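Local coordinates for protein cell division GTPase FtsZ, diverged (Clostridium botulinum C, PDB 3V3T) that is a diverged member of the tubulin/FtsZ family, pairing a Rossmann-like GTPase-type domain with a TubZ-like C-terminal domain, at residues Lys4-Phe9 against Phe183-Asn188; Lys121-Phe125 against Asp158-Tyr162; Lys205-Lys211 against Glu246-Ile250. The protein carries 1 engineered substitution. All blocks are in the same frame, centred on the assembly; numbering follows the deposited sequence.

Interaction 1: Lys4-Phe9 against Phe183-Asn188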
ATOM      1  N   LYS A   4      -8.574   6.812 -11.384  1.00 45.98           N
ATOM      2  CA  LYS A   4      -8.996   5.731 -10.511  1.00 39.89           C
ATOM      3  C   LYS A   4      -9.465   4.492 -11.273  1.00 41.89           C
ATOM      4  O   LYS A   4      -9.274   3.378 -10.806  1.00 43.55           O
ATOM      5  CB  LYS A   4     -10.073   6.240  -9.554  1.00 41.59           C
ATOM      6  CG  LYS A   4      -9.583   7.385  -8.682  1.00 40.92           C
ATOM      7  CD  LYS A   4     -10.711   8.140  -8.006  1.00 36.83           C
ATOM      8  CE  LYS A   4     -10.121   9.137  -7.022  1.00 44.96           C
ATOM      9  NZ  LYS A   4     -11.123   9.977  -6.321  1.00 39.03           N
ATOM     10  N   ASN A   5     -10.063   4.696 -12.441  1.00 43.00           N
ATOM     11  CA  ASN A   5     -10.548   3.596 -13.287  1.00 55.73           C
ATOM     12  C   ASN A   5      -9.454   2.708 -13.866  1.00 52.85           C
ATOM     13  O   ASN A   5      -9.730   1.595 -14.316  1.00 54.27           O
ATOM     14  CB  ASN A   5     -11.380   4.133 -14.455  1.00 62.37           C
ATOM     15  CG  ASN A   5     -12.637   4.833 -14.004  1.00 77.91           C
ATOM     16  OD1 ASN A   5     -13.228   4.476 -12.984  1.00 85.23           O
ATOM     17  ND2 ASN A   5     -13.059   5.838 -14.765  1.00 84.31           N
ATOM     18  N   LYS A   6      -8.223   3.211 -13.891  1.00 49.07           N
ATOM     19  CA  LYS A   6      -7.103   2.461 -14.460  1.00 48.62           C
ATOM     20  C   LYS A   6      -6.426   1.586 -13.408  1.00 38.82           C
ATOM     21  O   LYS A   6      -5.454   0.896 -13.688  1.00 40.97           O
ATOM     22  CB  LYS A   6      -6.081   3.407 -15.098  1.00 59.25           C
ATOM     23  CG  LYS A   6      -6.529   4.041 -16.413  1.00 64.88           C
ATOM     24  CD  LYS A   6      -7.097   5.439 -16.193  1.00 83.33           C
ATOM     25  CE  LYS A   6      -7.392   6.154 -17.518  1.00 98.39           C
ATOM     26  NZ  LYS A   6      -7.844   7.574 -17.327  1.00101.65           N
ATOM     27  N   ILE A   7      -6.950   1.623 -12.191  1.00 35.44           N
ATOM     28  CA  ILE A   7      -6.420   0.824 -11.112  1.00 36.06           C
ATOM     29  C   ILE A   7      -7.364  -0.313 -10.815  1.00 36.85           C
ATOM     30  O   ILE A   7      -8.586  -0.118 -10.766  1.00 37.29           O
ATOM     31  CB  ILE A   7      -6.264   1.645  -9.827  1.00 34.03           C
ATOM     32  CG1 ILE A   7      -5.108   2.633  -9.968  1.00 31.51           C
ATOM     33  CG2 ILE A   7      -6.003   0.722  -8.639  1.00 29.15           C
ATOM     34  CD1 ILE A   7      -5.100   3.708  -8.906  1.00 31.85           C
ATOM     35  N   VAL A   8      -6.802  -1.502 -10.621  1.00 30.49           N
ATOM     36  CA  VAL A   8      -7.572  -2.610 -10.059  1.00 30.59           C
ATOM     37  C   VAL A   8      -6.852  -3.126  -8.839  1.00 32.20           C
ATOM     38  O   VAL A   8      -5.649  -3.383  -8.886  1.00 32.16           O
ATOM     39  CB  VAL A   8      -7.774  -3.772 -11.050  1.00 31.65           C
ATOM     40  CG1 VAL A   8      -6.446  -4.217 -11.633  1.00 38.26           C
ATOM     41  CG2 VAL A   8      -8.466  -4.938 -10.355  1.00 29.41           C
ATOM     42  N   PHE A   9      -7.587  -3.253  -7.739  1.00 32.15           N
ATOM     43  CA  PHE A   9      -7.050  -3.827  -6.515  1.00 27.20           C
ATOM     44  C   PHE A   9      -7.336  -5.321  -6.458  1.00 32.77           C
ATOM     45  O   PHE A   9      -8.430  -5.785  -6.812  1.00 31.71           O
ATOM     46  CB  PHE A   9      -7.664  -3.154  -5.282  1.00 28.07           C
ATOM     47  CG  PHE A   9      -7.172  -1.754  -5.050  1.00 27.89           C
ATOM     48  CD1 PHE A   9      -5.961  -1.529  -4.415  1.00 25.98           C
ATOM     49  CD2 PHE A   9      -7.914  -0.669  -5.463  1.00 34.92           C
ATOM     50  CE1 PHE A   9      -5.495  -0.256  -4.209  1.00 23.90           C
ATOM     51  CE2 PHE A   9      -7.456   0.617  -5.247  1.00 36.67           C
ATOM     52  CZ  PHE A   9      -6.245   0.821  -4.620  1.00 29.30           C
ATOM     53  N   PHE A 183      -4.859   7.612   0.316  1.00 30.34           N
ATOM     54  CA  PHE A 183      -4.704   7.181  -1.060  1.00 28.90           C
ATOM     55  C   PHE A 183      -5.677   7.896  -1.992  1.00 35.11           C
ATOM     56  O   PHE A 183      -5.305   8.357  -3.067  1.00 38.83           O
ATOM     57  CB  PHE A 183      -4.885   5.671  -1.174  1.00 25.69           C
ATOM     58  CG  PHE A 183      -4.541   5.145  -2.514  1.00 33.79           C
ATOM     59  CD1 PHE A 183      -3.218   4.894  -2.848  1.00 27.55           C
ATOM     60  CD2 PHE A 183      -5.532   4.896  -3.451  1.00 25.45           C
ATOM     61  CE1 PHE A 183      -2.893   4.391  -4.112  1.00 24.11           C
ATOM     62  CE2 PHE A 183      -5.210   4.398  -4.699  1.00 29.77           C
ATOM     63  CZ  PHE A 183      -3.882   4.147  -5.024  1.00 23.59           C
ATOM     64  N   ASN A 184      -6.931   7.979  -1.579  1.00 29.81           N
ATOM     65  CA  ASN A 184      -7.918   8.689  -2.365  1.00 35.39           C
ATOM     66  C   ASN A 184      -7.602  10.190  -2.481  1.00 37.19           C
ATOM     67  O   ASN A 184      -7.794  10.793  -3.541  1.00 42.61           O
ATOM     68  CB  ASN A 184      -9.323   8.446  -1.810  1.00 34.52           C
ATOM     69  CG  ASN A 184     -10.398   8.988  -2.713  1.00 47.28           C
ATOM     70  OD1 ASN A 184     -10.567   8.529  -3.849  1.00 37.68           O
ATOM     71  ND2 ASN A 184     -11.136   9.975  -2.221  1.00 40.16           N
ATOM     72  N   ASP A 185      -7.102  10.792  -1.403  1.00 37.49           N
ATOM     73  CA  ASP A 185      -6.676  12.196  -1.460  1.00 41.76           C
ATOM     74  C   ASP A 185      -5.541  12.347  -2.458  1.00 41.76           C
ATOM     75  O   ASP A 185      -5.515  13.286  -3.248  1.00 36.41           O
ATOM     76  CB  ASP A 185      -6.220  12.692  -0.091  1.00 45.38           C
ATOM     77  CG  ASP A 185      -7.374  12.923   0.854  1.00 50.77           C
ATOM     78  OD1 ASP A 185      -8.536  12.951   0.387  1.00 50.34           O
ATOM     79  OD2 ASP A 185      -7.117  13.074   2.061  1.00 49.64           O
ATOM     80  N   PHE A 186      -4.608  11.400  -2.418  1.00 32.90           N
ATOM     81  CA  PHE A 186      -3.507  11.351  -3.372  1.00 30.30           C
ATOM     82  C   PHE A 186      -4.030  11.353  -4.821  1.00 34.07           C
ATOM     83  O   PHE A 186      -3.654  12.204  -5.626  1.00 38.70           O
ATOM     84  CB  PHE A 186      -2.622  10.142  -3.035  1.00 30.57           C
ATOM     85  CG  PHE A 186      -1.746   9.682  -4.150  1.00 29.76           C
ATOM     86  CD1 PHE A 186      -1.115  10.583  -4.976  1.00 28.90           C
ATOM     87  CD2 PHE A 186      -1.532   8.325  -4.350  1.00 32.88           C
ATOM     88  CE1 PHE A 186      -0.303  10.139  -5.995  1.00 30.85           C
ATOM     89  CE2 PHE A 186      -0.715   7.880  -5.359  1.00 29.56           C
ATOM     90  CZ  PHE A 186      -0.099   8.787  -6.184  1.00 25.56           C
ATOM     91  N   MET A 187      -4.941  10.440  -5.136  1.00 31.42           N
ATOM     92  CA  MET A 187      -5.563  10.415  -6.458  1.00 33.17           C
ATOM     93  C   MET A 187      -6.354  11.681  -6.813  1.00 45.35           C
ATOM     94  O   MET A 187      -6.601  11.946  -7.985  1.00 38.36           O
ATOM     95  CB  MET A 187      -6.476   9.195  -6.581  1.00 32.95           C
ATOM     96  CG  MET A 187      -5.753   7.871  -6.434  1.00 33.46           C
ATOM     97  SD  MET A 187      -4.572   7.607  -7.778  1.00 39.80           S
ATOM     98  CE  MET A 187      -3.137   8.491  -7.200  1.00 82.95           C
ATOM     99  N   ASN A 188      -6.772  12.459  -5.819  1.00 45.22           N
ATOM    100  CA  ASN A 188      -7.543  13.677  -6.116  1.00 43.20           C
ATOM    101  C   ASN A 188      -6.719  14.954  -6.329  1.00 48.76           C
ATOM    102  O   ASN A 188      -7.291  16.037  -6.436  1.00 56.47           O
ATOM    103  CB  ASN A 188      -8.580  13.953  -5.022  1.00 45.43           C
ATOM    104  CG  ASN A 188      -9.745  12.993  -5.061  1.00 47.49           C
ATOM    105  OD1 ASN A 188     -10.071  12.418  -6.105  1.00 45.17           O
ATOM    106  ND2 ASN A 188     -10.398  12.827  -3.919  1.00 49.94           N
TER
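Lys4 lies along Met187 and ends between the side chains of Asn184 and Asn188. With CG anti to its carbonyl carbon (chi1 -60°) and the chain extended from there on, the lysine runs straight out from CB to the end of the helix. Lys4 CG skirts Met187 CB at 4.2 Å, CD comes within 4.2 Å of Asn184 OD1, and CE packs on Met187 CB at 3.7 Å while also nearing both asparagine oxygens. At the tip, Lys4 NZ donates to Asn188 OD1 at 2.7 Å and to Asn184 OD1 at 2.9 Å, approaching both from outside their carbonyl planes. Asn184 OD1 also bonds to Tyr30 OH, and the ammonium group probably eases the partial negative charge of the last turn. Further along the strand, Ile7 CD1 meets Met187 SD tip to tip at 4.1 Å and touches the ring edge of Phe183. The edge of Phe9 points to the face of Phe183 in an offset edge-to-face pair, centroids 5.8 Å apart. Segments 183-187 and 7-9 run nearly antiparallel (171°); following the sixth strand of the Rossmann-like half, helix 172-187 probably corresponds to the core helix of tubulin and FtsZ.

Interaction 2: Lys121-Phe125 against Asp158-Tyr162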
ATOM      1  N   LYS A 121       2.272  -4.217 -17.627  1.00 46.28           N
ATOM      2  CA  LYS A 121       1.474  -3.611 -16.563  1.00 44.83           C
ATOM      3  C   LYS A 121       2.354  -3.221 -15.381  1.00 36.61           C
ATOM      4  O   LYS A 121       3.435  -3.780 -15.188  1.00 38.78           O
ATOM      5  CB  LYS A 121       0.349  -4.552 -16.098  1.00 47.78           C
ATOM      6  CG  LYS A 121      -0.674  -4.877 -17.185  1.00 60.74           C
ATOM      7  CD  LYS A 121      -1.874  -5.632 -16.619  1.00 64.11           C
ATOM      8  CE  LYS A 121      -2.810  -6.132 -17.724  1.00 58.06           C
ATOM      9  NZ  LYS A 121      -3.428  -5.030 -18.526  1.00 59.05           N
ATOM     10  N   HIS A 122       1.894  -2.246 -14.603  1.00 30.33           N
ATOM     11  CA  HIS A 122       2.572  -1.882 -13.369  0.51 29.49           C
ATOM     12  C   HIS A 122       1.925  -2.567 -12.176  1.00 28.49           C
ATOM     13  O   HIS A 122       0.699  -2.643 -12.079  0.76 30.44           O
ATOM     14  CB  HIS A 122       2.585  -0.373 -13.126  0.51 30.48           C
ATOM     15  CG  HIS A 122       3.238  -0.004 -11.832  0.51 34.16           C
ATOM     16  ND1 HIS A 122       4.606   0.038 -11.677  0.51 35.81           N
ATOM     17  CD2 HIS A 122       2.712   0.264 -10.612  0.51 27.66           C
ATOM     18  CE1 HIS A 122       4.894   0.347 -10.425  0.51 26.24           C
ATOM     19  NE2 HIS A 122       3.764   0.488  -9.759  0.51 20.55           N
ATOM     20  N   PHE A 123       2.760  -3.090 -11.282  1.00 26.87           N
ATOM     21  CA  PHE A 123       2.268  -3.799 -10.105  1.00 24.53           C
ATOM     22  C   PHE A 123       2.682  -3.132  -8.818  1.00 29.14           C
ATOM     23  O   PHE A 123       3.800  -2.629  -8.687  1.00 26.94           O
ATOM     24  CB  PHE A 123       2.701  -5.267 -10.100  1.00 30.88           C
ATOM     25  CG  PHE A 123       2.073  -6.072 -11.192  1.00 36.68           C
ATOM     26  CD1 PHE A 123       0.842  -6.667 -11.009  1.00 36.31           C
ATOM     27  CD2 PHE A 123       2.694  -6.200 -12.415  1.00 35.26           C
ATOM     28  CE1 PHE A 123       0.255  -7.390 -12.023  1.00 34.75           C
ATOM     29  CE2 PHE A 123       2.110  -6.923 -13.429  1.00 33.67           C
ATOM     30  CZ  PHE A 123       0.887  -7.520 -13.227  1.00 35.62           C
ATOM     31  N   GLY A 124       1.762  -3.137  -7.863  1.00 27.88           N
ATOM     32  CA  GLY A 124       2.041  -2.602  -6.553  1.00 20.73           C
ATOM     33  C   GLY A 124       1.542  -3.534  -5.471  1.00 23.19           C
ATOM     34  O   GLY A 124       0.801  -4.490  -5.717  1.00 24.23           O
ATOM     35  N   PHE A 125       1.959  -3.234  -4.253  1.00 20.83           N
ATOM     36  CA  PHE A 125       1.657  -4.062  -3.107  1.00 20.33           C
ATOM     37  C   PHE A 125       1.402  -3.165  -1.910  1.00 24.25           C
ATOM     38  O   PHE A 125       2.248  -2.331  -1.558  1.00 21.74           O
ATOM     39  CB  PHE A 125       2.839  -4.974  -2.797  1.00 20.14           C
ATOM     40  CG  PHE A 125       2.672  -5.766  -1.517  1.00 25.72           C
ATOM     41  CD1 PHE A 125       1.637  -6.682  -1.387  1.00 24.28           C
ATOM     42  CD2 PHE A 125       3.558  -5.607  -0.462  1.00 23.26           C
ATOM     43  CE1 PHE A 125       1.469  -7.413  -0.226  1.00 24.44           C
ATOM     44  CE2 PHE A 125       3.411  -6.335   0.705  1.00 24.62           C
ATOM     45  CZ  PHE A 125       2.364  -7.241   0.832  1.00 25.07           C
ATOM     46  N   ASP A 158      10.961  -3.846  -8.690  1.00 32.05           N
ATOM     47  CA  ASP A 158      10.058  -4.091  -9.823  1.00 32.38           C
ATOM     48  C   ASP A 158       8.600  -3.682  -9.561  1.00 37.12           C
ATOM     49  O   ASP A 158       7.741  -3.756 -10.454  1.00 35.28           O
ATOM     50  CB  ASP A 158      10.092  -5.568 -10.243  1.00 38.08           C
ATOM     51  CG  ASP A 158      11.460  -6.013 -10.735  1.00 46.42           C
ATOM     52  OD1 ASP A 158      12.224  -5.158 -11.239  1.00 47.52           O
ATOM     53  OD2 ASP A 158      11.764  -7.224 -10.613  1.00 54.40           O
ATOM     54  N   ILE A 159       8.313  -3.266  -8.336  1.00 29.61           N
ATOM     55  CA  ILE A 159       6.948  -2.944  -7.954  1.00 26.74           C
ATOM     56  C   ILE A 159       6.942  -1.708  -7.073  1.00 27.88           C
ATOM     57  O   ILE A 159       7.975  -1.289  -6.556  1.00 31.80           O
ATOM     58  CB  ILE A 159       6.295  -4.089  -7.148  1.00 26.88           C
ATOM     59  CG1 ILE A 159       7.026  -4.298  -5.826  1.00 24.87           C
ATOM     60  CG2 ILE A 159       6.255  -5.403  -7.964  1.00 31.05           C
ATOM     61  CD1 ILE A 159       6.191  -5.083  -4.789  1.00 22.09           C
ATOM     62  N   SER A 160       5.772  -1.121  -6.891  1.00 19.85           N
ATOM     63  CA  SER A 160       5.665  -0.037  -5.934  1.00 29.27           C
ATOM     64  C   SER A 160       5.084  -0.632  -4.648  1.00 28.53           C
ATOM     65  O   SER A 160       4.308  -1.580  -4.685  1.00 27.08           O
ATOM     66  CB  SER A 160       4.831   1.100  -6.507  1.00 24.80           C
ATOM     67  OG  SER A 160       3.495   0.705  -6.635  1.00 40.27           O
ATOM     68  N   ILE A 161       5.522  -0.135  -3.503  1.00 30.86           N
ATOM     69  CA  ILE A 161       5.182  -0.763  -2.230  1.00 22.02           C
ATOM     70  C   ILE A 161       4.577   0.291  -1.299  1.00 32.01           C
ATOM     71  O   ILE A 161       5.154   1.360  -1.127  1.00 30.91           O
ATOM     72  CB  ILE A 161       6.449  -1.360  -1.548  1.00 27.34           C
ATOM     73  CG1 ILE A 161       6.981  -2.558  -2.333  1.00 26.96           C
ATOM     74  CG2 ILE A 161       6.157  -1.771  -0.104  1.00 13.69           C
ATOM     75  CD1 ILE A 161       8.336  -3.067  -1.832  1.00 24.17           C
ATOM     76  N   TYR A 162       3.410   0.002  -0.725  1.00 19.88           N
ATOM     77  CA  TYR A 162       2.822   0.872   0.281  1.00 23.55           C
ATOM     78  C   TYR A 162       2.818   0.047   1.556  1.00 22.20           C
ATOM     79  O   TYR A 162       1.986  -0.835   1.716  1.00 23.38           O
ATOM     80  CB  TYR A 162       1.385   1.272  -0.085  1.00 21.11           C
ATOM     81  CG  TYR A 162       1.217   1.981  -1.422  1.00 22.87           C
ATOM     82  CD1 TYR A 162       0.991   3.351  -1.477  1.00 20.72           C
ATOM     83  CD2 TYR A 162       1.265   1.275  -2.632  1.00 25.38           C
ATOM     84  CE1 TYR A 162       0.830   4.006  -2.680  1.00 26.44           C
ATOM     85  CE2 TYR A 162       1.106   1.933  -3.857  1.00 26.10           C
ATOM     86  CZ  TYR A 162       0.883   3.299  -3.866  1.00 27.48           C
ATOM     87  OH  TYR A 162       0.719   3.984  -5.039  1.00 33.58           O
TER
HETATM   88  O   HOH W   1       5.582  -3.350 -11.718  1.00 33.79           O
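Phe125 O receives the shortest backbone bond between the two strands, from Tyr162 N at 2.7 Å, and the N-H points almost straight at it (174°). Phe125 O also has Ile161 CA at 3.4 Å, a C-H...O contact. One step back along the chains the roles reverse: Ser160 O takes Phe125 N at 2.9 Å, while Gly124 CA makes a C-H...O contact with it at 3.1 Å. Ser160 N closes the series by donating to Phe123 O at 3.1 Å, in the carbonyl plane. Two residues of each strand are therefore in parallel register, Gly124 with Ser160 and Phe125 with Ile161, as expected of neighbouring strands in a beta-alpha-beta crossover whose linking helix is 136-152. That helix covers the face carrying Phe125 and Ile161, with Ile149 against Phe125 and Met150 against Ile161. Ile159 joins the same apolar layer: its CG2 packs on Phe123 CB at 4.1 Å and its CD1 on Phe125 CB at 3.9 Å, so the isoleucine spans both residues. On the other face, Ser160 OG sits between its own backbone N and carbonyl carbon (chi1 68°), a rotation that turns it back toward strand 122-129. In one of two conformers of His122, NE2 lies 3.1 Å from Ser160 OG, which is near the imidazole plane and at its edge, in a nearly linear hydrogen bond (166°). Gly124, without a side chain, lets the hydroxyl lie close to its CA. Just ahead of the paired residues, a water accepts the N-H of Phe123 and probably also reaches Asp158 O, though that distance is suspiciously short. The carboxylate of Asp158 turns elsewhere, to a salt bridge with Lys115 of helix 101-117, the helix that also packs on the Phe123 ring.

Interaction 3: Lys205-Lys211 against Glu246-Ile250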
ATOM      1  N   LYS A 205       2.656   9.112 -13.055  1.00 34.87           N
ATOM      2  CA  LYS A 205       4.084   8.897 -12.798  1.00 36.63           C
ATOM      3  C   LYS A 205       4.397   8.563 -11.338  1.00 38.13           C
ATOM      4  O   LYS A 205       5.274   7.750 -11.055  1.00 41.36           O
ATOM      5  CB  LYS A 205       4.913  10.100 -13.270  1.00 43.98           C
ATOM      6  CG  LYS A 205       5.290  10.011 -14.744  1.00 51.10           C
ATOM      7  CD  LYS A 205       5.608  11.356 -15.351  1.00 60.65           C
ATOM      8  CE  LYS A 205       5.882  11.205 -16.851  1.00 76.55           C
ATOM      9  NZ  LYS A 205       6.102  12.520 -17.538  1.00 83.40           N
ATOM     10  N   LEU A 206       3.695   9.201 -10.406  1.00 36.37           N
ATOM     11  CA  LEU A 206       3.890   8.885  -8.998  1.00 31.48           C
ATOM     12  C   LEU A 206       3.400   7.457  -8.692  1.00 33.84           C
ATOM     13  O   LEU A 206       4.007   6.747  -7.903  1.00 29.91           O
ATOM     14  CB  LEU A 206       3.178   9.903  -8.105  1.00 26.69           C
ATOM     15  CG  LEU A 206       3.769  11.314  -8.054  1.00 31.07           C
ATOM     16  CD1 LEU A 206       2.722  12.339  -7.633  1.00 29.87           C
ATOM     17  CD2 LEU A 206       5.012  11.397  -7.156  1.00 31.21           C
ATOM     18  N   LEU A 207       2.298   7.061  -9.324  1.00 35.49           N
ATOM     19  CA  LEU A 207       1.716   5.740  -9.163  1.00 38.64           C
ATOM     20  C   LEU A 207       2.597   4.631  -9.726  1.00 42.17           C
ATOM     21  O   LEU A 207       2.605   3.512  -9.213  1.00 36.77           O
ATOM     22  CB  LEU A 207       0.385   5.678  -9.903  1.00 45.01           C
ATOM     23  CG  LEU A 207      -0.901   5.931  -9.130  1.00 47.56           C
ATOM     24  CD1 LEU A 207      -2.086   5.903 -10.107  1.00 45.77           C
ATOM     25  CD2 LEU A 207      -1.070   4.912  -7.994  1.00 35.47           C
ATOM     26  N   THR A 208       3.322   4.931 -10.795  1.00 42.79           N
ATOM     27  CA  THR A 208       4.095   3.893 -11.458  1.00 45.44           C
ATOM     28  C   THR A 208       5.551   3.831 -10.988  1.00 46.36           C
ATOM     29  O   THR A 208       6.310   2.971 -11.434  1.00 44.29           O
ATOM     30  CB  THR A 208       3.993   3.996 -13.009  1.00 44.30           C
ATOM     31  OG1 THR A 208       4.500   5.256 -13.469  1.00 47.95           O
ATOM     32  CG2 THR A 208       2.549   3.853 -13.449  1.00 39.27           C
ATOM     33  N   MET A 209       5.926   4.727 -10.073  1.00 38.35           N
ATOM     34  CA  MET A 209       7.282   4.729  -9.527  1.00 33.64           C
ATOM     35  C   MET A 209       7.479   3.523  -8.617  1.00 35.91           C
ATOM     36  O   MET A 209       6.621   3.210  -7.800  1.00 37.42           O
ATOM     37  CB  MET A 209       7.566   6.010  -8.746  1.00 32.43           C
ATOM     38  CG  MET A 209       8.888   5.989  -8.002  1.00 32.82           C
ATOM     39  SD  MET A 209      10.319   5.841  -9.095  1.00 34.46           S
ATOM     40  CE  MET A 209      10.194   7.321 -10.078  1.00 33.25           C
ATOM     41  N   LYS A 210       8.615   2.850  -8.765  1.00 35.49           N
ATOM     42  CA  LYS A 210       8.856   1.612  -8.051  1.00 31.79           C
ATOM     43  C   LYS A 210       9.483   1.870  -6.689  1.00 27.66           C
ATOM     44  O   LYS A 210       9.934   2.974  -6.404  1.00 34.03           O
ATOM     45  CB  LYS A 210       9.758   0.691  -8.862  1.00 30.13           C
ATOM     46  CG  LYS A 210       9.336   0.519 -10.308  1.00 40.42           C
ATOM     47  CD  LYS A 210       7.935  -0.031 -10.412  1.00 45.83           C
ATOM     48  CE  LYS A 210       7.607  -0.285 -11.872  1.00 59.59           C
ATOM     49  NZ  LYS A 210       8.841  -0.689 -12.619  1.00 62.56           N
ATOM     50  N   LYS A 211       9.518   0.823  -5.872  1.00 28.86           N
ATOM     51  CA  LYS A 211       9.956   0.908  -4.491  1.00 21.90           C
ATOM     52  C   LYS A 211       8.859   1.531  -3.655  1.00 27.19           C
ATOM     53  O   LYS A 211       7.662   1.435  -3.982  1.00 25.27           O
ATOM     54  CB  LYS A 211      11.263   1.698  -4.386  1.00 26.74           C
ATOM     55  CG  LYS A 211      12.440   0.939  -5.014  1.00 36.94           C
ATOM     56  CD  LYS A 211      13.420   1.865  -5.723  1.00 56.76           C
ATOM     57  CE  LYS A 211      14.450   2.455  -4.788  1.00 66.06           C
ATOM     58  NZ  LYS A 211      15.277   3.491  -5.497  1.00 73.20           N
ATOM     59  N   GLU A 246      12.419   9.444  -5.086  1.00 32.76           N
ATOM     60  CA  GLU A 246      12.585   9.599  -6.521  1.00 34.27           C
ATOM     61  C   GLU A 246      11.710  10.748  -7.036  1.00 32.04           C
ATOM     62  O   GLU A 246      12.221  11.792  -7.426  1.00 35.95           O
ATOM     63  CB  GLU A 246      12.263   8.266  -7.215  1.00 43.82           C
ATOM     64  CG  GLU A 246      13.307   7.805  -8.226  1.00 63.85           C
ATOM     65  CD  GLU A 246      14.718   7.744  -7.661  1.00 69.27           C
ATOM     66  OE1 GLU A 246      14.886   7.426  -6.469  1.00 76.73           O
ATOM     67  OE2 GLU A 246      15.666   8.014  -8.420  1.00 71.72           O
ATOM     68  N   PHE A 247      10.396  10.558  -7.042  1.00 34.54           N
ATOM     69  CA  PHE A 247       9.481  11.634  -7.408  1.00 31.37           C
ATOM     70  C   PHE A 247       8.671  12.035  -6.181  1.00 35.20           C
ATOM     71  O   PHE A 247       8.227  11.178  -5.420  1.00 35.31           O
ATOM     72  CB  PHE A 247       8.504  11.201  -8.496  1.00 32.26           C
ATOM     73  CG  PHE A 247       9.149  10.841  -9.798  1.00 40.19           C
ATOM     74  CD1 PHE A 247      10.442  11.230 -10.085  1.00 40.67           C
ATOM     75  CD2 PHE A 247       8.445  10.118 -10.748  1.00 40.60           C
ATOM     76  CE1 PHE A 247      11.029  10.906 -11.295  1.00 38.94           C
ATOM     77  CE2 PHE A 247       9.024   9.792 -11.957  1.00 48.39           C
ATOM     78  CZ  PHE A 247      10.317  10.188 -12.233  1.00 47.20           C
ATOM     79  N   MET A 248       8.493  13.340  -5.994  1.00 33.88           N
ATOM     80  CA  MET A 248       7.675  13.852  -4.913  1.00 35.25           C
ATOM     81  C   MET A 248       6.514  14.668  -5.459  1.00 36.27           C
ATOM     82  O   MET A 248       6.684  15.455  -6.384  1.00 40.20           O
ATOM     83  CB  MET A 248       8.523  14.699  -3.972  1.00 33.67           C
ATOM     84  CG  MET A 248       7.764  15.278  -2.814  1.00 32.81           C
ATOM     85  SD  MET A 248       8.854  16.220  -1.710  1.00 42.07           S
ATOM     86  CE  MET A 248       9.793  14.908  -0.965  1.00 31.43           C
ATOM     87  N   GLY A 249       5.323  14.443  -4.915  1.00 35.61           N
ATOM     88  CA  GLY A 249       4.161  15.226  -5.289  1.00 31.98           C
ATOM     89  C   GLY A 249       3.713  16.095  -4.132  1.00 41.21           C
ATOM     90  O   GLY A 249       3.604  15.623  -2.997  1.00 36.83           O
ATOM     91  N   ILE A 250       3.463  17.369  -4.412  1.00 41.23           N
ATOM     92  CA  ILE A 250       3.096  18.317  -3.371  1.00 43.08           C
ATOM     93  C   ILE A 250       1.854  19.094  -3.779  1.00 44.30           C
ATOM     94  O   ILE A 250       1.871  19.813  -4.770  1.00 44.49           O
ATOM     95  CB  ILE A 250       4.245  19.313  -3.104  1.00 47.00           C
ATOM     96  CG1 ILE A 250       5.479  18.577  -2.577  1.00 41.16           C
ATOM     97  CG2 ILE A 250       3.821  20.401  -2.117  1.00 46.34           C
ATOM     98  CD1 ILE A 250       6.716  19.437  -2.549  1.00 44.11           C
TER
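Met209 CE sits over the centre of the Phe247 ring, 3.4 Å from its centroid and only 15° off the ring normal in a CH-pi contact. The sulfur lies farther out above the same face, 5.1 Å from SD to the centroid, so the pair also counts as a Met-aromatic contact. Met209 starts with CG anti to its backbone N (chi1 172°) and then bends at both following torsions; this curls the methyl over the ring while SD rests against Glu246 CB at 3.6 Å. The edge of the ring faces the backbone of the helix, with Lys205 O 4.0 Å from Phe247 CD2. Leu206 packs further along the strand: its CD2 touches Phe247 CB at 3.7 Å, and its CD1 lies 4.0 Å from Gly249 CA. At the other end of the contact, Lys211 NZ and Glu246 OE1 are 4.1 Å apart, too far for a salt bridge but probably still attracting; each also has a weak, long ion pair, Glu246 with Arg269 and Lys211 with Glu288. Glu246 and Phe247 both face Thr285 in a classic beta bulge, and Phe247 O bonds to Thr285 OG1, linking the bulge to strand 281-287. Strand 247-252 lies between strands 281-287 and 270-275, while Leu206 touches Thr285 and Phe272 of the sheet and Phe186 of helix 172-187, so helix 200-208 packs against both.

In the fold
All three contacts reach one mixed sheet, with centres 11 to 14 Å apart. Interaction 2 falls within the chain between the two halves of interaction 1, since strands 122-129 and 160-165 come after strand 7-11 and before helix 172-187; interaction 3 follows both. Tyr162 OH packs on Phe183 and Phe186, tying interaction 2 to that helix. Leu207 of helix 200-208 touches Ile7 and Met187, and Leu206 touches Phe186, so interactions 1 and 3 share a packed interface. Between interactions 2 and 3, Lys211 probably forms backbone hydrogen bonds with Ile159 and Ile161, so the sheet runs without a break from the GTPase-type strands into those of the TubZ-like C-terminal region.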